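Local coordinates for toxin secretion ATP-binding protein (Vibrio parahaemolyticus RIMD 2210633, PDB 3B79) that probably serves as the N-terminal peptidase C39-like domain of an ATP-driven membrane exporter involved in toxin secretion, at residues K5-N10 and G78-V83; E26-G31 and E49-V54; I73-G78 and T118-L123. One frame throughout, in Å; residues are numbered along the deposited sequence. Where two conformers were deposited one is given.

Interaction 1 (K5-N10 and G78-V83); sequences KDPLLN and GGDSCV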
loop_
_atom_site.group_PDB
_atom_site.type_symbol
_atom_site.label_atom_id
_atom_site.label_comp_id
_atom_site.label_asym_id
_atom_site.label_seq_id
_atom_site.Cartn_x
_atom_site.Cartn_y
_atom_site.Cartn_z
ATOM N N LYS A 5 -5.110 -12.221 -3.817
ATOM C CA LYS A 5 -4.222 -12.168 -4.997
ATOM C C LYS A 5 -3.973 -10.758 -5.531
ATOM O O LYS A 5 -3.075 -10.547 -6.347
ATOM C CB LYS A 5 -4.756 -13.010 -6.146
ATOM C CG LYS A 5 -6.244 -13.193 -6.105
ATOM C CD LYS A 5 -6.573 -14.607 -5.589
ATOM C CE LYS A 5 -8.070 -14.795 -5.330
ATOM N NZ LYS A 5 -8.920 -13.935 -6.232
ATOM N N ASP A 6 -4.765 -9.801 -5.070
ATOM C CA ASP A 6 -4.696 -8.438 -5.584
ATOM C C ASP A 6 -3.758 -7.654 -4.632
ATOM O O ASP A 6 -4.143 -7.360 -3.500
ATOM C CB ASP A 6 -6.114 -7.888 -5.584
ATOM C CG ASP A 6 -6.169 -6.450 -6.071
ATOM O OD1 ASP A 6 -5.150 -5.739 -6.015
ATOM O OD2 ASP A 6 -7.246 -6.030 -6.483
ATOM N N PRO A 7 -2.542 -7.308 -5.074
ATOM C CA PRO A 7 -1.618 -6.661 -4.129
ATOM C C PRO A 7 -2.094 -5.281 -3.645
ATOM O O PRO A 7 -1.886 -4.964 -2.480
ATOM C CB PRO A 7 -0.319 -6.495 -4.939
ATOM C CG PRO A 7 -0.532 -7.079 -6.232
ATOM C CD PRO A 7 -1.939 -7.564 -6.397
ATOM N N LEU A 8 -2.673 -4.449 -4.516
ATOM C CA LEU A 8 -3.117 -3.132 -4.105
ATOM C C LEU A 8 -4.280 -3.240 -3.143
ATOM O O LEU A 8 -4.374 -2.457 -2.189
ATOM C CB LEU A 8 -3.498 -2.257 -5.308
ATOM C CG LEU A 8 -2.418 -1.451 -6.008
ATOM C CD1 LEU A 8 -3.089 -0.775 -7.153
ATOM C CD2 LEU A 8 -1.721 -0.447 -5.094
ATOM N N LEU A 9 -5.190 -4.174 -3.388
ATOM C CA LEU A 9 -6.305 -4.393 -2.476
ATOM C C LEU A 9 -5.773 -4.877 -1.121
ATOM O O LEU A 9 -6.235 -4.409 -0.065
ATOM C CB LEU A 9 -7.306 -5.408 -3.076
ATOM C CG LEU A 9 -8.567 -5.659 -2.213
ATOM C CD1 LEU A 9 -9.323 -4.378 -1.884
ATOM C CD2 LEU A 9 -9.499 -6.647 -2.969
ATOM N N ASN A 10 -4.792 -5.790 -1.126
ATOM C CA ASN A 10 -4.218 -6.229 0.142
ATOM C C ASN A 10 -3.643 -5.032 0.904
ATOM O O ASN A 10 -3.831 -4.882 2.127
ATOM C CB ASN A 10 -3.117 -7.280 -0.112
ATOM C CG ASN A 10 -2.641 -7.946 1.172
ATOM O OD1 ASN A 10 -1.576 -7.574 1.771
ATOM N ND2 ASN A 10 -3.438 -8.857 1.656
ATOM N N GLY A 78 6.297 -4.239 -11.952
ATOM C CA GLY A 78 5.555 -5.417 -12.386
ATOM C C GLY A 78 4.114 -5.494 -11.894
ATOM O O GLY A 78 3.587 -6.615 -11.750
ATOM N N GLY A 79 3.514 -4.348 -11.546
ATOM C CA GLY A 79 2.121 -4.322 -11.079
ATOM C C GLY A 79 1.968 -4.760 -9.633
ATOM O O GLY A 79 0.874 -5.099 -9.217
ATOM N N ASP A 80 3.055 -4.771 -8.867
ATOM C CA ASP A 80 2.996 -5.189 -7.475
ATOM C C ASP A 80 2.913 -3.954 -6.574
ATOM O O ASP A 80 3.098 -2.807 -7.031
ATOM C CB ASP A 80 4.215 -6.051 -7.138
ATOM C CG ASP A 80 4.093 -6.775 -5.813
ATOM O OD1 ASP A 80 2.969 -7.057 -5.276
ATOM O OD2 ASP A 80 5.195 -7.128 -5.300
ATOM N N SER A 81 2.651 -4.186 -5.294
ATOM C CA SER A 81 2.547 -3.092 -4.312
ATOM C C SER A 81 2.803 -3.673 -2.942
ATOM O O SER A 81 2.646 -4.888 -2.720
ATOM C CB SER A 81 1.160 -2.449 -4.325
ATOM O OG SER A 81 0.202 -3.337 -3.765
ATOM N N CYS A 82 3.132 -2.795 -2.023
ATOM C CA CYS A 82 3.198 -3.197 -0.625
ATOM C C CYS A 82 2.877 -2.012 0.267
ATOM O O CYS A 82 2.814 -0.865 -0.196
ATOM C CB CYS A 82 4.556 -3.803 -0.226
ATOM S SG CYS A 82 5.944 -2.626 -0.263
ATOM N N VAL A 83 2.635 -2.295 1.542
ATOM C CA VAL A 83 2.568 -1.234 2.525
ATOM C C VAL A 83 3.995 -0.975 3.012
ATOM O O VAL A 83 4.733 -1.929 3.296
ATOM C CB VAL A 83 1.698 -1.618 3.743
ATOM C CG1 VAL A 83 1.577 -0.480 4.736
ATOM C CG2 VAL A 83 0.306 -2.031 3.243
HETATM O O HOH W 1 0.377 -6.276 -1.659
#
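The carbonyl oxygen of Pro7 looks across to Ser81 and is where the polar groups of this contact gather. A water between the two segments lies within hydrogen-bonding distance of Pro7 O (2.7 Å) and Ser81 O (2.9 Å), though it cannot be taken to serve every acceptor around it, and Ser11 OG is hydrogen-bonded to Pro7 O from the next turn of the helix. Ser81 OG also comes close to Pro7 O, at 2.9 Å, but at a poor angle; its hydrogen bond is with Ser11 OG. Van der Waals contacts fill the rest. Leu8 CD2 comes to 3.6 Å from Ser81 CB, and the Pro7 ring leans on the Asp80 carboxylate in the conformer given, a contact that stays doubtful. Asp6 caps the helix: Leu9 N reaches its OD1 from above the carboxylate plane, and Leu39 N holds OD2. In papain-like peptidases the catalytic cysteine sits at the start of such a helix; residues 5-10 contain none. The contact lays the first turn of helix 7-18 on the beginning of strand 80-88, with Leu8 running on to Ile73 of the adjacent strand 72-76.

Interaction 2 (E26-G31 and E49-V54); sequences EALVNG and ERAGLV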
loop_
_atom_site.group_PDB
_atom_site.type_symbol
_atom_site.label_atom_id
_atom_site.label_comp_id
_atom_site.label_asym_id
_atom_site.label_seq_id
_atom_site.Cartn_x
_atom_site.Cartn_y
_atom_site.Cartn_z
ATOM N N GLU A 26 -14.929 -6.722 -0.463
ATOM C CA GLU A 26 -16.107 -6.525 -1.342
ATOM C C GLU A 26 -16.577 -5.074 -1.431
ATOM O O GLU A 26 -16.701 -4.519 -2.534
ATOM C CB GLU A 26 -17.304 -7.430 -0.940
ATOM C CG GLU A 26 -17.590 -8.630 -1.876
ATOM C CD GLU A 26 -18.803 -9.476 -1.436
ATOM O OE1 GLU A 26 -19.833 -8.891 -1.014
ATOM O OE2 GLU A 26 -18.730 -10.733 -1.522
ATOM N N ALA A 27 -16.826 -4.456 -0.277
ATOM C CA ALA A 27 -17.217 -3.050 -0.217
ATOM C C ALA A 27 -16.197 -2.177 -0.936
ATOM O O ALA A 27 -16.565 -1.199 -1.619
ATOM C CB ALA A 27 -17.381 -2.588 1.241
ATOM N N LEU A 28 -14.921 -2.526 -0.806
ATOM C CA LEU A 28 -13.889 -1.627 -1.338
ATOM C C LEU A 28 -13.823 -1.611 -2.847
ATOM O O LEU A 28 -13.366 -0.633 -3.453
ATOM C CB LEU A 28 -12.503 -1.984 -0.830
ATOM C CG LEU A 28 -12.423 -1.967 0.686
ATOM C CD1 LEU A 28 -10.963 -1.986 1.109
ATOM C CD2 LEU A 28 -13.165 -0.811 1.297
ATOM N N VAL A 29 -14.240 -2.702 -3.477
ATOM C CA VAL A 29 -14.217 -2.727 -4.952
ATOM C C VAL A 29 -15.603 -2.549 -5.572
ATOM O O VAL A 29 -15.731 -2.569 -6.797
ATOM C CB VAL A 29 -13.515 -3.986 -5.497
ATOM C CG1 VAL A 29 -12.054 -4.058 -5.029
ATOM C CG2 VAL A 29 -14.303 -5.241 -5.090
ATOM N N ASN A 30 -16.638 -2.367 -4.744
ATOM C CA ASN A 30 -18.026 -2.321 -5.255
ATOM C C ASN A 30 -18.255 -1.220 -6.265
ATOM O O ASN A 30 -18.041 -0.050 -5.969
ATOM C CB ASN A 30 -19.027 -2.148 -4.093
ATOM C CG ASN A 30 -20.489 -2.379 -4.533
ATOM O OD1 ASN A 30 -21.403 -1.708 -4.071
ATOM N ND2 ASN A 30 -20.686 -3.330 -5.415
ATOM N N GLY A 31 -18.747 -1.597 -7.443
ATOM C CA GLY A 31 -19.024 -0.626 -8.497
ATOM C C GLY A 31 -17.806 -0.106 -9.262
ATOM O O GLY A 31 -17.933 0.844 -10.054
ATOM N N GLU A 49 -11.884 5.706 -0.916
ATOM C CA GLU A 49 -13.084 6.440 -0.512
ATOM C C GLU A 49 -14.111 5.483 0.072
ATOM O O GLU A 49 -14.709 5.762 1.106
ATOM C CB GLU A 49 -13.687 7.203 -1.697
ATOM C CG GLU A 49 -14.808 8.200 -1.272
ATOM C CD GLU A 49 -16.211 7.557 -1.137
ATOM O OE1 GLU A 49 -16.466 6.505 -1.755
ATOM O OE2 GLU A 49 -17.079 8.118 -0.406
ATOM N N ARG A 50 -14.282 4.335 -0.570
ATOM C CA ARG A 50 -15.278 3.350 -0.100
ATOM C C ARG A 50 -14.906 2.780 1.251
ATOM O O ARG A 50 -15.764 2.252 1.966
ATOM C CB ARG A 50 -15.397 2.215 -1.115
ATOM C CG ARG A 50 -16.159 2.644 -2.360
ATOM C CD ARG A 50 -15.787 1.754 -3.535
ATOM N NE ARG A 50 -16.694 1.924 -4.681
ATOM C CZ ARG A 50 -16.819 3.019 -5.456
ATOM N NH1 ARG A 50 -16.083 4.114 -5.273
ATOM N NH2 ARG A 50 -17.708 3.021 -6.439
ATOM N N ALA A 51 -13.618 2.842 1.590
ATOM C CA ALA A 51 -13.144 2.408 2.911
ATOM C C ALA A 51 -13.278 3.488 4.013
ATOM O O ALA A 51 -13.140 3.161 5.197
ATOM C CB ALA A 51 -11.693 1.983 2.803
ATOM N N GLY A 52 -13.517 4.751 3.655
ATOM C CA GLY A 52 -13.516 5.880 4.585
ATOM C C GLY A 52 -12.150 6.492 4.665
ATOM O O GLY A 52 -11.869 7.214 5.641
ATOM N N LEU A 53 -11.323 6.277 3.627
ATOM C CA LEU A 53 -9.967 6.831 3.548
ATOM C C LEU A 53 -9.849 7.793 2.360
ATOM O O LEU A 53 -10.727 7.834 1.514
ATOM C CB LEU A 53 -8.933 5.690 3.370
ATOM C CG LEU A 53 -8.858 4.652 4.513
ATOM C CD1 LEU A 53 -8.064 3.460 4.047
ATOM C CD2 LEU A 53 -8.293 5.289 5.773
ATOM N N VAL A 54 -8.754 8.517 2.314
ATOM C CA VAL A 54 -8.384 9.321 1.169
ATOM C C VAL A 54 -7.012 8.846 0.741
ATOM O O VAL A 54 -6.091 8.747 1.590
ATOM C CB VAL A 54 -8.252 10.789 1.524
ATOM C CG1 VAL A 54 -7.919 11.605 0.229
ATOM C CG2 VAL A 54 -9.508 11.296 2.192
#
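The Arg50 guanidinium meets residues 26-31 at an edge, where Asn30 O lies in its plane and Ala27 O close to that plane; Leu28 O and the Gly31 carbon approach obliquely. Arg50 NE makes the main bond, 2.7 Å to Asn30 O with an N-H...O angle of 156°, and the nitrogen also lies in the plane of the Asn30 carbonyl. NH2 adds a weak second bond to that oxygen, so Asn30 O is held by two N-H groups of one side chain, while NH1 turns to Arg46 O a helical turn back. All three nitrogens thus point to backbone carbonyls, two of them to the same one, which should limit the rotation of the group. The reach comes from a chain extended between CG and NE, with CG anti to the carbonyl carbon (chi1 -74°). On the way Arg50 CD passes 3.6 Å from Ala27 O. Arg50 CD is 3.4 Å from Leu28 O, an oxygen that is buried here and has no hydrogen-bonding partner in the model.

The arginine stands in the last turn of helix 44-51, which closes in a Schellman motif: Gly52 takes a positive phi, Gly52 N bonds to Glu49 O at 3.0 Å, and the chain leaves directly into strand 53-59, an outer strand of the C39-like domain's antiparallel sheet. Beside the polar bonds lies a small apolar patch. Leu28 CD2 presses on Ala51 CB at 3.5 Å, tighter than ordinary carbon contact, and also on Ala51 CA, 3.6 Å away. The Leu28 side chain carries on to Leu12 and Ile13 of helix 7-18, whereas Ala51 O is bound by Asn23 ND2 in the loop before helix 25-29.

Interaction 3 (I73-G78 and T118-L123); sequences ILVLKG and TGRYFL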
loop_
_atom_site.group_PDB
_atom_site.type_symbol
_atom_site.label_atom_id
_atom_site.label_comp_id
_atom_site.label_asym_id
_atom_site.label_seq_id
_atom_site.Cartn_x
_atom_site.Cartn_y
_atom_site.Cartn_z
ATOM N N ILE A 73 1.273 3.313 0.754
ATOM C CA ILE A 73 1.232 2.196 -0.173
ATOM C C ILE A 73 2.225 2.445 -1.306
ATOM O O ILE A 73 2.097 3.461 -2.007
ATOM C CB ILE A 73 -0.189 1.979 -0.718
ATOM C CG1 ILE A 73 -1.169 1.677 0.425
ATOM C CG2 ILE A 73 -0.165 0.901 -1.812
ATOM C CD1 ILE A 73 -2.638 1.530 0.009
ATOM N N LEU A 74 3.216 1.570 -1.453
ATOM C CA LEU A 74 4.221 1.766 -2.494
ATOM C C LEU A 74 3.806 1.030 -3.749
ATOM O O LEU A 74 3.366 -0.130 -3.694
ATOM C CB LEU A 74 5.554 1.205 -2.045
ATOM C CG LEU A 74 6.136 1.737 -0.728
ATOM C CD1 LEU A 74 7.475 1.122 -0.453
ATOM C CD2 LEU A 74 6.179 3.256 -0.702
ATOM N N VAL A 75 3.994 1.684 -4.901
ATOM C CA VAL A 75 3.837 0.987 -6.174
ATOM C C VAL A 75 5.175 0.388 -6.552
ATOM O O VAL A 75 6.213 1.064 -6.603
ATOM C CB VAL A 75 3.389 1.990 -7.255
ATOM C CG1 VAL A 75 3.293 1.284 -8.604
ATOM C CG2 VAL A 75 2.046 2.643 -6.877
ATOM N N LEU A 76 5.162 -0.926 -6.793
ATOM C CA LEU A 76 6.396 -1.697 -7.058
ATOM C C LEU A 76 6.367 -2.147 -8.537
ATOM O O LEU A 76 5.328 -2.147 -9.185
ATOM C CB LEU A 76 6.463 -2.930 -6.147
ATOM C CG LEU A 76 6.424 -2.601 -4.643
ATOM C CD1 LEU A 76 6.432 -3.919 -3.870
ATOM C CD2 LEU A 76 7.573 -1.715 -4.194
ATOM N N LYS A 77 7.532 -2.514 -9.039
ATOM C CA LYS A 77 7.662 -2.951 -10.439
ATOM C C LYS A 77 6.767 -4.154 -10.709
ATOM O O LYS A 77 6.507 -4.968 -9.831
ATOM C CB LYS A 77 9.120 -3.330 -10.726
ATOM C CG LYS A 77 10.074 -2.148 -10.737
ATOM C CD LYS A 77 11.508 -2.654 -10.917
ATOM C CE LYS A 77 12.462 -1.453 -10.943
ATOM N NZ LYS A 77 13.901 -1.928 -10.926
ATOM N N GLY A 78 6.297 -4.239 -11.952
ATOM C CA GLY A 78 5.555 -5.417 -12.386
ATOM C C GLY A 78 4.114 -5.494 -11.894
ATOM O O GLY A 78 3.587 -6.615 -11.750
ATOM N N THR A 118 9.045 1.838 -7.600
ATOM C CA THR A 118 8.947 2.569 -8.868
ATOM C C THR A 118 9.183 4.059 -8.742
ATOM O O THR A 118 9.327 4.735 -9.770
ATOM C CB THR A 118 7.529 2.436 -9.452
ATOM O OG1 THR A 118 6.580 3.032 -8.543
ATOM C CG2 THR A 118 7.185 0.986 -9.765
ATOM N N GLY A 119 9.153 4.615 -7.528
ATOM C CA GLY A 119 9.171 6.066 -7.375
ATOM C C GLY A 119 7.802 6.671 -7.136
ATOM O O GLY A 119 7.689 7.888 -6.957
ATOM N N ARG A 120 6.748 5.849 -7.194
ATOM C CA ARG A 120 5.373 6.319 -6.990
ATOM C C ARG A 120 4.784 5.656 -5.750
ATOM O O ARG A 120 4.968 4.442 -5.540
ATOM C CB ARG A 120 4.516 5.974 -8.205
ATOM C CG ARG A 120 5.000 6.668 -9.476
ATOM C CD ARG A 120 4.147 6.311 -10.709
ATOM N NE ARG A 120 4.131 4.894 -11.092
ATOM C CZ ARG A 120 5.073 4.177 -11.700
ATOM N NH1 ARG A 120 6.276 4.694 -12.045
ATOM N NH2 ARG A 120 4.760 2.893 -11.966
ATOM N N TYR A 121 4.063 6.427 -4.937
ATOM C CA TYR A 121 3.426 5.865 -3.736
ATOM C C TYR A 121 2.099 6.573 -3.502
ATOM O O TYR A 121 1.848 7.625 -4.098
ATOM C CB TYR A 121 4.365 6.028 -2.500
ATOM C CG TYR A 121 4.422 7.467 -2.015
ATOM C CD1 TYR A 121 3.627 7.875 -0.952
ATOM C CD2 TYR A 121 5.279 8.415 -2.630
ATOM C CE1 TYR A 121 3.645 9.221 -0.557
ATOM C CE2 TYR A 121 5.293 9.737 -2.221
ATOM C CZ TYR A 121 4.483 10.104 -1.198
ATOM O OH TYR A 121 4.481 11.428 -0.807
ATOM N N PHE A 122 1.256 5.997 -2.640
ATOM C CA PHE A 122 0.025 6.648 -2.185
ATOM C C PHE A 122 0.150 7.057 -0.755
ATOM O O PHE A 122 0.499 6.243 0.134
ATOM C CB PHE A 122 -1.202 5.755 -2.333
ATOM C CG PHE A 122 -1.590 5.546 -3.768
ATOM C CD1 PHE A 122 -2.649 6.293 -4.299
ATOM C CD2 PHE A 122 -0.956 4.598 -4.583
ATOM C CE1 PHE A 122 -3.029 6.124 -5.617
ATOM C CE2 PHE A 122 -1.369 4.438 -5.921
ATOM C CZ PHE A 122 -2.391 5.214 -6.410
ATOM N N LEU A 123 -0.168 8.333 -0.527
ATOM C CA LEU A 123 -0.407 8.896 0.801
ATOM C C LEU A 123 -1.834 8.586 1.213
ATOM O O LEU A 123 -2.759 8.978 0.489
ATOM C CB LEU A 123 -0.276 10.429 0.728
ATOM C CG LEU A 123 -0.808 11.194 1.953
ATOM C CD1 LEU A 123 0.029 10.923 3.211
ATOM C CD2 LEU A 123 -0.885 12.695 1.718
#
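Val75 is the knob here, pushed toward residues 118-123 and ringed by Thr118, Arg120 and Phe122. Val75 CB rests 3.6 Å from Thr118 OG1. With CG1 anti to the backbone N (chi1 177°), the two methyls spread apart: CG1 lies against Thr118 OG1, with Arg120 NH2 a little farther off, and Val75 CG2 butts the edge of the Phe122 ring, 4.0 Å from Phe122 CE2. Thr118 in turn lays its methyl against the Leu76 carbonyl carbon, Thr118 CG2 to Leu76 C 3.5 Å. Further along, Ile73 and Phe122 sit side by side, CB to CB, on the side of the sheet where Ile73 meets Leu8 of helix 7-18. Leu74 and Tyr121 occupy the reverse face; Leu74 CD2 abuts Tyr121 CB at 3.8 Å, while the tyrosine ring swings off toward Ala60 and Ile69.

The backbones are joined first by a mutual pair, Ile73 N to Phe122 O and the shorter Phe122 N to Ile73 O of 2.7 Å, then by Val75 N to Arg120 O. At the turning end Val75 O has two donors from one residue: Thr118 N in the carbonyl plane and Thr118 OG1, 2.8 Å away, from above it. The same hydroxyl accepts from Arg120 N, an ST turn that carries the chain round Gly119, and it lies over a face of the bent-back Arg120 guanidinium. The antiparallel pair 72-76 and 120-126 is interior to the sheet, with Leu74 on Leu113 of helix 110-116 at the reverse face, in this papain-like, C39-type fold.

Overall arrangement
Interactions 1 and 3 work on adjoining strands of one sheet: they share Gly78, and Cys82 O probably hydrogen-bonds Leu74 N between them. Both are partly buried and lie near the middle, their centres about 7 and 8 Å from that of the chain. Interaction 3 is strand against strand, knit by backbone bonds with apolar side chains on both faces. Interaction 1 instead sets a helix start on that sheet, through carbon contacts, a water and a serine pair. Interaction 2 lies farther out, its centre about 14 Å from the chain's, and relies on a partly exposed arginine. Leu9 packs on Leu28 and Val29, so helix 7-18 links interactions 1 and 2, while interactions 2 and 3 do not touch.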